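PDB 3GDE: DNA ligase from Archaeoglobus fulgidus, which probably seals nicks in double-stranded DNA during replication, recombination and repair, using ATP and passing through a covalent enzyme-AMP intermediate. Local coordinates for residues L317-R322 with E331-E336; K359-A364 with I371-Q376. All coordinates share one frame; numbering follows the deposited sequence.

Interaction 1. Residues L317-R322 with E331-E336; sequences LRRFRR and EKIPLE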
ATOM      1  N   LEU A 317     -10.083 -10.389  -7.113  1.00 35.11           N
ATOM      2  CA  LEU A 317     -10.161  -9.093  -6.446  1.00 36.11           C
ATOM      3  C   LEU A 317     -11.570  -8.799  -5.929  1.00 37.06           C
ATOM      4  O   LEU A 317     -11.713  -8.240  -4.846  1.00 37.09           O
ATOM      5  CB  LEU A 317      -9.645  -7.954  -7.348  1.00 35.39           C
ATOM      6  CG  LEU A 317      -8.159  -7.956  -7.746  1.00 34.80           C
ATOM      7  CD1 LEU A 317      -7.834  -6.753  -8.633  1.00 32.49           C
ATOM      8  CD2 LEU A 317      -7.205  -8.021  -6.527  1.00 32.62           C
ATOM      9  N   ARG A 318     -12.595  -9.180  -6.698  1.00 38.55           N
ATOM     10  CA  ARG A 318     -13.997  -9.076  -6.250  1.00 40.19           C
ATOM     11  C   ARG A 318     -14.278  -9.862  -4.976  1.00 40.46           C
ATOM     12  O   ARG A 318     -14.979  -9.378  -4.093  1.00 40.77           O
ATOM     13  CB  ARG A 318     -14.966  -9.539  -7.332  1.00 40.29           C
ATOM     14  CG  ARG A 318     -15.230  -8.505  -8.397  1.00 43.61           C
ATOM     15  CD  ARG A 318     -16.635  -8.640  -8.963  1.00 48.30           C
ATOM     16  NE  ARG A 318     -16.655  -8.312 -10.386  1.00 51.62           N
ATOM     17  CZ  ARG A 318     -16.536  -9.207 -11.363  1.00 53.80           C
ATOM     18  NH1 ARG A 318     -16.409 -10.500 -11.078  1.00 55.41           N
ATOM     19  NH2 ARG A 318     -16.559  -8.813 -12.632  1.00 54.74           N
ATOM     20  N   ARG A 319     -13.744 -11.079  -4.902  1.00 41.33           N
ATOM     21  CA  ARG A 319     -13.803 -11.889  -3.688  1.00 42.22           C
ATOM     22  C   ARG A 319     -13.157 -11.138  -2.532  1.00 43.30           C
ATOM     23  O   ARG A 319     -13.734 -11.058  -1.451  1.00 43.50           O
ATOM     24  CB  ARG A 319     -13.102 -13.243  -3.886  1.00 41.88           C
ATOM     25  CG  ARG A 319     -13.814 -14.240  -4.806  1.00 40.71           C
ATOM     26  CD  ARG A 319     -15.066 -14.859  -4.173  1.00 38.76           C
ATOM     27  NE  ARG A 319     -14.820 -15.287  -2.802  1.00 38.04           N
ATOM     28  CZ  ARG A 319     -14.522 -16.524  -2.428  1.00 36.53           C
ATOM     29  NH1 ARG A 319     -14.452 -17.501  -3.315  1.00 36.77           N
ATOM     30  NH2 ARG A 319     -14.305 -16.781  -1.149  1.00 37.39           N
ATOM     31  N   PHE A 320     -11.965 -10.588  -2.776  1.00 44.76           N
ATOM     32  CA  PHE A 320     -11.235  -9.775  -1.791  1.00 46.27           C
ATOM     33  C   PHE A 320     -12.058  -8.585  -1.290  1.00 47.95           C
ATOM     34  O   PHE A 320     -11.990  -8.248  -0.111  1.00 48.26           O
ATOM     35  CB  PHE A 320      -9.898  -9.274  -2.367  1.00 45.54           C
ATOM     36  CG  PHE A 320      -8.823 -10.337  -2.480  1.00 43.99           C
ATOM     37  CD1 PHE A 320      -7.524  -9.977  -2.828  1.00 42.19           C
ATOM     38  CD2 PHE A 320      -9.097 -11.678  -2.230  1.00 42.62           C
ATOM     39  CE1 PHE A 320      -6.523 -10.931  -2.942  1.00 41.49           C
ATOM     40  CE2 PHE A 320      -8.099 -12.649  -2.341  1.00 41.97           C
ATOM     41  CZ  PHE A 320      -6.808 -12.272  -2.701  1.00 42.83           C
ATOM     42  N   ARG A 321     -12.820  -7.955  -2.185  1.00 50.13           N
ATOM     43  CA  ARG A 321     -13.738  -6.871  -1.808  1.00 52.67           C
ATOM     44  C   ARG A 321     -14.858  -7.365  -0.897  1.00 53.45           C
ATOM     45  O   ARG A 321     -15.094  -6.769   0.154  1.00 53.97           O
ATOM     46  CB  ARG A 321     -14.332  -6.176  -3.035  1.00 52.50           C
ATOM     47  CG  ARG A 321     -13.375  -5.238  -3.737  1.00 53.90           C
ATOM     48  CD  ARG A 321     -14.075  -4.363  -4.786  1.00 54.69           C
ATOM     49  NE  ARG A 321     -14.875  -3.264  -4.225  1.00 59.39           N
ATOM     50  CZ  ARG A 321     -14.536  -2.490  -3.189  1.00 61.35           C
ATOM     51  NH1 ARG A 321     -13.377  -2.651  -2.550  1.00 61.46           N
ATOM     52  NH2 ARG A 321     -15.369  -1.529  -2.793  1.00 61.87           N
ATOM     53  N   ARG A 322     -15.530  -8.444  -1.318  1.00 54.70           N
ATOM     54  CA  ARG A 322     -16.551  -9.192  -0.537  1.00 55.75           C
ATOM     55  C   ARG A 322     -17.882  -9.353  -1.279  1.00 56.00           C
ATOM     56  O   ARG A 322     -18.862  -9.869  -0.729  1.00 56.49           O
ATOM     57  CB  ARG A 322     -16.789  -8.599   0.856  1.00 55.98           C
ATOM     58  CG  ARG A 322     -15.918  -9.197   1.947  1.00 57.79           C
ATOM     59  CD  ARG A 322     -15.937  -8.336   3.201  1.00 61.55           C
ATOM     60  NE  ARG A 322     -17.272  -7.814   3.504  1.00 63.92           N
ATOM     61  CZ  ARG A 322     -17.627  -6.533   3.407  1.00 65.23           C
ATOM     62  NH1 ARG A 322     -16.747  -5.616   3.018  1.00 65.65           N
ATOM     63  NH2 ARG A 322     -18.870  -6.168   3.704  1.00 66.10           N
ATOM     64  N   GLU A 331     -19.901 -19.012  -4.074  1.00 55.72           N
ATOM     65  CA  GLU A 331     -20.650 -19.721  -5.118  1.00 55.03           C
ATOM     66  C   GLU A 331     -20.433 -19.125  -6.509  1.00 53.90           C
ATOM     67  O   GLU A 331     -20.132 -19.861  -7.450  1.00 53.99           O
ATOM     68  CB  GLU A 331     -22.153 -19.792  -4.786  1.00 55.30           C
ATOM     69  CG  GLU A 331     -22.491 -20.325  -3.387  1.00 56.76           C
ATOM     70  CD  GLU A 331     -21.844 -21.675  -3.073  1.00 59.40           C
ATOM     71  OE1 GLU A 331     -22.067 -22.647  -3.834  1.00 60.15           O
ATOM     72  OE2 GLU A 331     -21.119 -21.760  -2.051  1.00 60.26           O
ATOM     73  N   LYS A 332     -20.603 -17.807  -6.632  1.00 52.36           N
ATOM     74  CA  LYS A 332     -20.350 -17.083  -7.886  1.00 51.05           C
ATOM     75  C   LYS A 332     -18.923 -17.291  -8.388  1.00 49.54           C
ATOM     76  O   LYS A 332     -18.708 -17.668  -9.544  1.00 49.39           O
ATOM     77  CB  LYS A 332     -20.605 -15.575  -7.713  1.00 51.39           C
ATOM     78  CG  LYS A 332     -21.929 -15.054  -8.286  1.00 53.09           C
ATOM     79  CD  LYS A 332     -21.960 -15.079  -9.830  1.00 55.06           C
ATOM     80  CE  LYS A 332     -21.338 -13.829 -10.463  1.00 55.60           C
ATOM     81  NZ  LYS A 332     -22.238 -12.638 -10.410  1.00 56.11           N
ATOM     82  N   ILE A 333     -17.957 -17.055  -7.501  1.00 47.55           N
ATOM     83  CA  ILE A 333     -16.538 -17.048  -7.860  1.00 45.56           C
ATOM     84  C   ILE A 333     -15.778 -18.077  -7.014  1.00 44.57           C
ATOM     85  O   ILE A 333     -15.266 -17.738  -5.943  1.00 44.36           O
ATOM     86  CB  ILE A 333     -15.906 -15.624  -7.675  1.00 45.21           C
ATOM     87  CG1 ILE A 333     -16.823 -14.532  -8.245  1.00 44.97           C
ATOM     88  CG2 ILE A 333     -14.505 -15.560  -8.268  1.00 44.20           C
ATOM     89  CD1 ILE A 333     -16.483 -13.122  -7.789  1.00 45.23           C
ATOM     90  N   PRO A 334     -15.745 -19.347  -7.468  1.00 43.39           N
ATOM     91  CA  PRO A 334     -14.880 -20.360  -6.859  1.00 42.60           C
ATOM     92  C   PRO A 334     -13.392 -20.026  -7.006  1.00 41.70           C
ATOM     93  O   PRO A 334     -13.001 -19.316  -7.938  1.00 41.39           O
ATOM     94  CB  PRO A 334     -15.213 -21.631  -7.654  1.00 42.47           C
ATOM     95  CG  PRO A 334     -16.595 -21.382  -8.196  1.00 43.22           C
ATOM     96  CD  PRO A 334     -16.566 -19.923  -8.548  1.00 43.55           C
ATOM     97  N   LEU A 335     -12.576 -20.535  -6.086  1.00 40.48           N
ATOM     98  CA  LEU A 335     -11.148 -20.253  -6.093  1.00 39.67           C
ATOM     99  C   LEU A 335     -10.315 -21.497  -5.854  1.00 39.26           C
ATOM    100  O   LEU A 335     -10.786 -22.468  -5.261  1.00 38.96           O
ATOM    101  CB  LEU A 335     -10.794 -19.219  -5.022  1.00 39.44           C
ATOM    102  CG  LEU A 335     -11.488 -17.857  -4.999  1.00 39.26           C
ATOM    103  CD1 LEU A 335     -11.166 -17.133  -3.691  1.00 38.52           C
ATOM    104  CD2 LEU A 335     -11.107 -17.010  -6.197  1.00 38.29           C
ATOM    105  N   GLU A 336      -9.070 -21.458  -6.326  1.00 38.63           N
ATOM    106  CA  GLU A 336      -8.054 -22.402  -5.878  1.00 37.92           C
ATOM    107  C   GLU A 336      -6.725 -21.698  -5.653  1.00 37.18           C
ATOM    108  O   GLU A 336      -6.503 -20.604  -6.174  1.00 36.84           O
ATOM    109  CB  GLU A 336      -7.916 -23.597  -6.818  1.00 38.08           C
ATOM    110  CG  GLU A 336      -7.797 -23.259  -8.273  1.00 39.29           C
ATOM    111  CD  GLU A 336      -7.992 -24.470  -9.147  1.00 40.24           C
ATOM    112  OE1 GLU A 336      -7.028 -24.867  -9.827  1.00 41.43           O
ATOM    113  OE2 GLU A 336      -9.106 -25.032  -9.143  1.00 41.31           O
TER

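Interaction 2. Residues K359-A364 with I371-Q376; sequences KLLESA and IKLAKQ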
ATOM      1  N   LYS A 359      11.695 -28.260  -1.297  1.00 38.74           N
ATOM      2  CA  LYS A 359      11.521 -29.514  -0.567  1.00 38.84           C
ATOM      3  C   LYS A 359      10.613 -29.340   0.651  1.00 38.68           C
ATOM      4  O   LYS A 359       9.675 -30.123   0.851  1.00 38.59           O
ATOM      5  CB  LYS A 359      12.876 -30.085  -0.162  1.00 38.98           C
ATOM      6  CG  LYS A 359      13.609 -30.757  -1.306  1.00 40.60           C
ATOM      7  CD  LYS A 359      15.087 -30.939  -0.983  1.00 43.11           C
ATOM      8  CE  LYS A 359      15.876 -31.345  -2.232  1.00 44.69           C
ATOM      9  NZ  LYS A 359      17.328 -30.981  -2.098  1.00 46.39           N
ATOM     10  N   LEU A 360      10.892 -28.307   1.448  1.00 38.47           N
ATOM     11  CA  LEU A 360      10.048 -27.932   2.579  1.00 38.41           C
ATOM     12  C   LEU A 360       8.610 -27.678   2.172  1.00 38.23           C
ATOM     13  O   LEU A 360       7.689 -28.100   2.861  1.00 38.15           O
ATOM     14  CB  LEU A 360      10.595 -26.686   3.293  1.00 38.20           C
ATOM     15  CG  LEU A 360      11.838 -26.827   4.172  1.00 38.39           C
ATOM     16  CD1 LEU A 360      12.103 -25.523   4.906  1.00 36.52           C
ATOM     17  CD2 LEU A 360      11.707 -28.012   5.155  1.00 37.81           C
ATOM     18  N   LEU A 361       8.424 -26.964   1.068  1.00 38.61           N
ATOM     19  CA  LEU A 361       7.085 -26.690   0.551  1.00 38.95           C
ATOM     20  C   LEU A 361       6.352 -27.977   0.153  1.00 39.73           C
ATOM     21  O   LEU A 361       5.177 -28.153   0.473  1.00 39.17           O
ATOM     22  CB  LEU A 361       7.156 -25.727  -0.639  1.00 38.66           C
ATOM     23  CG  LEU A 361       5.833 -25.405  -1.343  1.00 38.41           C
ATOM     24  CD1 LEU A 361       4.930 -24.536  -0.472  1.00 37.29           C
ATOM     25  CD2 LEU A 361       6.082 -24.757  -2.696  1.00 38.29           C
ATOM     26  N   GLU A 362       7.055 -28.867  -0.546  1.00 40.94           N
ATOM     27  CA  GLU A 362       6.450 -30.109  -1.039  1.00 42.75           C
ATOM     28  C   GLU A 362       5.906 -30.982   0.090  1.00 43.08           C
ATOM     29  O   GLU A 362       4.775 -31.471   0.010  1.00 43.42           O
ATOM     30  CB  GLU A 362       7.435 -30.885  -1.917  1.00 42.58           C
ATOM     31  CG  GLU A 362       7.679 -30.241  -3.279  1.00 43.34           C
ATOM     32  CD  GLU A 362       8.834 -30.874  -4.042  1.00 44.50           C
ATOM     33  OE1 GLU A 362       9.260 -30.289  -5.066  1.00 46.78           O
ATOM     34  OE2 GLU A 362       9.323 -31.950  -3.624  1.00 47.70           O
ATOM     35  N   SER A 363       6.685 -31.141   1.158  1.00 43.74           N
ATOM     36  CA  SER A 363       6.239 -31.960   2.283  1.00 44.57           C
ATOM     37  C   SER A 363       5.220 -31.257   3.198  1.00 45.07           C
ATOM     38  O   SER A 363       4.639 -31.898   4.076  1.00 45.25           O
ATOM     39  CB  SER A 363       7.431 -32.504   3.077  1.00 44.52           C
ATOM     40  OG  SER A 363       7.922 -31.550   3.991  1.00 45.44           O
ATOM     41  N   ALA A 364       4.985 -29.960   2.968  1.00 45.42           N
ATOM     42  CA  ALA A 364       4.091 -29.164   3.814  1.00 45.71           C
ATOM     43  C   ALA A 364       2.668 -29.111   3.283  1.00 46.20           C
ATOM     44  O   ALA A 364       1.706 -28.966   4.049  1.00 45.97           O
ATOM     45  CB  ALA A 364       4.634 -27.764   3.991  1.00 45.83           C
ATOM     46  N   ILE A 371      -6.190 -26.927  -3.451  1.00 46.17           N
ATOM     47  CA  ILE A 371      -4.840 -26.526  -3.016  1.00 45.41           C
ATOM     48  C   ILE A 371      -3.779 -27.275  -3.823  1.00 45.08           C
ATOM     49  O   ILE A 371      -3.678 -28.501  -3.744  1.00 45.03           O
ATOM     50  CB  ILE A 371      -4.593 -26.773  -1.478  1.00 45.41           C
ATOM     51  CG1 ILE A 371      -5.583 -25.993  -0.590  1.00 44.64           C
ATOM     52  CG2 ILE A 371      -3.126 -26.499  -1.085  1.00 44.75           C
ATOM     53  CD1 ILE A 371      -5.569 -24.461  -0.738  1.00 43.99           C
ATOM     54  N   LYS A 372      -2.986 -26.535  -4.592  1.00 44.55           N
ATOM     55  CA  LYS A 372      -1.968 -27.139  -5.443  1.00 44.05           C
ATOM     56  C   LYS A 372      -0.584 -26.578  -5.171  1.00 43.59           C
ATOM     57  O   LYS A 372      -0.446 -25.490  -4.617  1.00 43.24           O
ATOM     58  CB  LYS A 372      -2.315 -26.924  -6.921  1.00 44.36           C
ATOM     59  CG  LYS A 372      -3.799 -27.021  -7.262  1.00 45.06           C
ATOM     60  CD  LYS A 372      -4.252 -28.462  -7.368  1.00 46.59           C
ATOM     61  CE  LYS A 372      -4.090 -29.004  -8.775  1.00 47.90           C
ATOM     62  NZ  LYS A 372      -5.038 -30.137  -9.007  1.00 49.25           N
ATOM     63  N   LEU A 373       0.431 -27.342  -5.560  1.00 43.32           N
ATOM     64  CA  LEU A 373       1.783 -26.835  -5.717  1.00 43.34           C
ATOM     65  C   LEU A 373       1.999 -26.340  -7.137  1.00 43.44           C
ATOM     66  O   LEU A 373       1.519 -26.953  -8.096  1.00 43.54           O
ATOM     67  CB  LEU A 373       2.808 -27.928  -5.424  1.00 43.43           C
ATOM     68  CG  LEU A 373       3.602 -27.911  -4.112  1.00 44.39           C
ATOM     69  CD1 LEU A 373       2.890 -27.126  -3.030  1.00 44.57           C
ATOM     70  CD2 LEU A 373       3.897 -29.338  -3.651  1.00 45.16           C
ATOM     71  N   ALA A 374       2.722 -25.232  -7.269  1.00 43.19           N
ATOM     72  CA  ALA A 374       3.205 -24.801  -8.568  1.00 43.17           C
ATOM     73  C   ALA A 374       4.092 -25.904  -9.139  1.00 43.27           C
ATOM     74  O   ALA A 374       4.981 -26.422  -8.456  1.00 43.12           O
ATOM     75  CB  ALA A 374       3.983 -23.493  -8.455  1.00 42.99           C
ATOM     76  N   LYS A 375       3.819 -26.283 -10.377  1.00 43.23           N
ATOM     77  CA  LYS A 375       4.694 -27.184 -11.084  1.00 43.88           C
ATOM     78  C   LYS A 375       6.017 -26.453 -11.294  1.00 43.37           C
ATOM     79  O   LYS A 375       6.055 -25.297 -11.722  1.00 43.40           O
ATOM     80  CB  LYS A 375       4.053 -27.622 -12.411  1.00 43.98           C
ATOM     81  CG  LYS A 375       4.910 -28.529 -13.292  1.00 45.13           C
ATOM     82  CD  LYS A 375       4.141 -28.972 -14.550  1.00 45.45           C
ATOM     83  CE  LYS A 375       5.011 -29.806 -15.484  1.00 48.08           C
ATOM     84  NZ  LYS A 375       5.511 -31.055 -14.832  1.00 49.54           N
ATOM     85  N   GLN A 376       7.103 -27.121 -10.947  1.00 43.06           N
ATOM     86  CA  GLN A 376       8.409 -26.548 -11.150  1.00 42.71           C
ATOM     87  C   GLN A 376       9.280 -27.504 -11.944  1.00 42.71           C
ATOM     88  O   GLN A 376       9.254 -28.709 -11.723  1.00 42.85           O
ATOM     89  CB  GLN A 376       9.050 -26.228  -9.807  1.00 42.46           C
ATOM     90  CG  GLN A 376      10.299 -25.386  -9.903  1.00 41.69           C
ATOM     91  CD  GLN A 376      10.979 -25.245  -8.567  1.00 42.20           C
ATOM     92  OE1 GLN A 376      10.858 -24.213  -7.910  1.00 43.25           O
ATOM     93  NE2 GLN A 376      11.676 -26.289  -8.140  1.00 41.37           N
TER

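Interaction 1. Residues L317-R322 with E331-E336
R319, buried on helix 313-321, ties that helix to the link between helix 327-332 and strand 335-342 in a contact part polar, part apolar. R319 NH1 donates to the backbone O of I333, the residue where helix 327-332 gives way, at 2.8 Å; the bond is fairly straight (153° at the hydrogen), and the oxygen lies at the guanidinium edge, close to its plane. Bends at chi2 (-73°) and chi3 (-46°) curl the arginine so that its methylenes run past I333, with R319 CD 3.7 Å from I333 CB, before the charged end turns to the carbonyl. L335 reaches in from the strand side and lays its CD1 over one guanidinium face, 3.3 Å from NH1 of R319. At the exposed margin, CD1 of I333 meets CB of R318 at 3.9 Å. R319 NH2 is bound by a salt bridge to D283 and a hydrogen bond to A280 O, so arginine suits a site needing both charge and several N-H groups. A methionine here would probably leave the I333 carbonyl and the D283 carboxylate without their mate. Such a buried arginine, binding a main-chain carbonyl just past a helix, joins helix to strand entry within the adenylation domain.

Interaction 2. Residues K359-A364 with I371-Q376
Apolar contact dominates where L373, on strand 371-379, reaches across to helix 354-364 and divides its two methyls between successive helix residues. L373 CD1 goes to L361, packing 3.8 Å from L361 CG and 4.0 Å from L361 CD2. With CG anti to the backbone N (chi1 177°), L361 sends its branch point off the helix to where L373 CD1 meets it. The other methyl, L373 CD2, rests on E362, 3.7 Å from CA and 3.9 Å from CG of the glutamate, using its backbone carbon and aliphatic stem while the two side chains cross at about a right angle. Polar interactions belong to the surroundings: E362 extends beyond CG, and its OE1 forms a salt bridge with R358. R358 also donates to the backbone O of A374, giving the helix a polar link to the strand region. Leucine suits the strand position because its forked end can touch both residues, and glutamate the exposed helix position because its CG methylene can pack while its carboxylate meets an arginine. Between the two segments cohesion is hydrophobic and so probably forgiving of small shifts; the directional bonds come from R358, just before the helix segment.

Overall arrangement
Both contacts seat a helix against the same sheet region of the adenylation domain, for strands 335-342 and 371-379 are parallel neighbours there. They follow one another along the chain, with centres about 23 Å apart and nearest atoms about 5 Å apart, yet do not touch. Interaction 1 is the more buried and the larger, 265 Å² against 142 Å², and holds a strand entry through a charged group whose NH1 and NH2 both have partners. Interaction 2 is only partly buried and is carried by contacts between aliphatic groups, while its glutamate carboxylate pairs with R358 on the same helix. L361 nevertheless lies about 5 Å from F340, a predicted ATP-binding residue, measured between side chains.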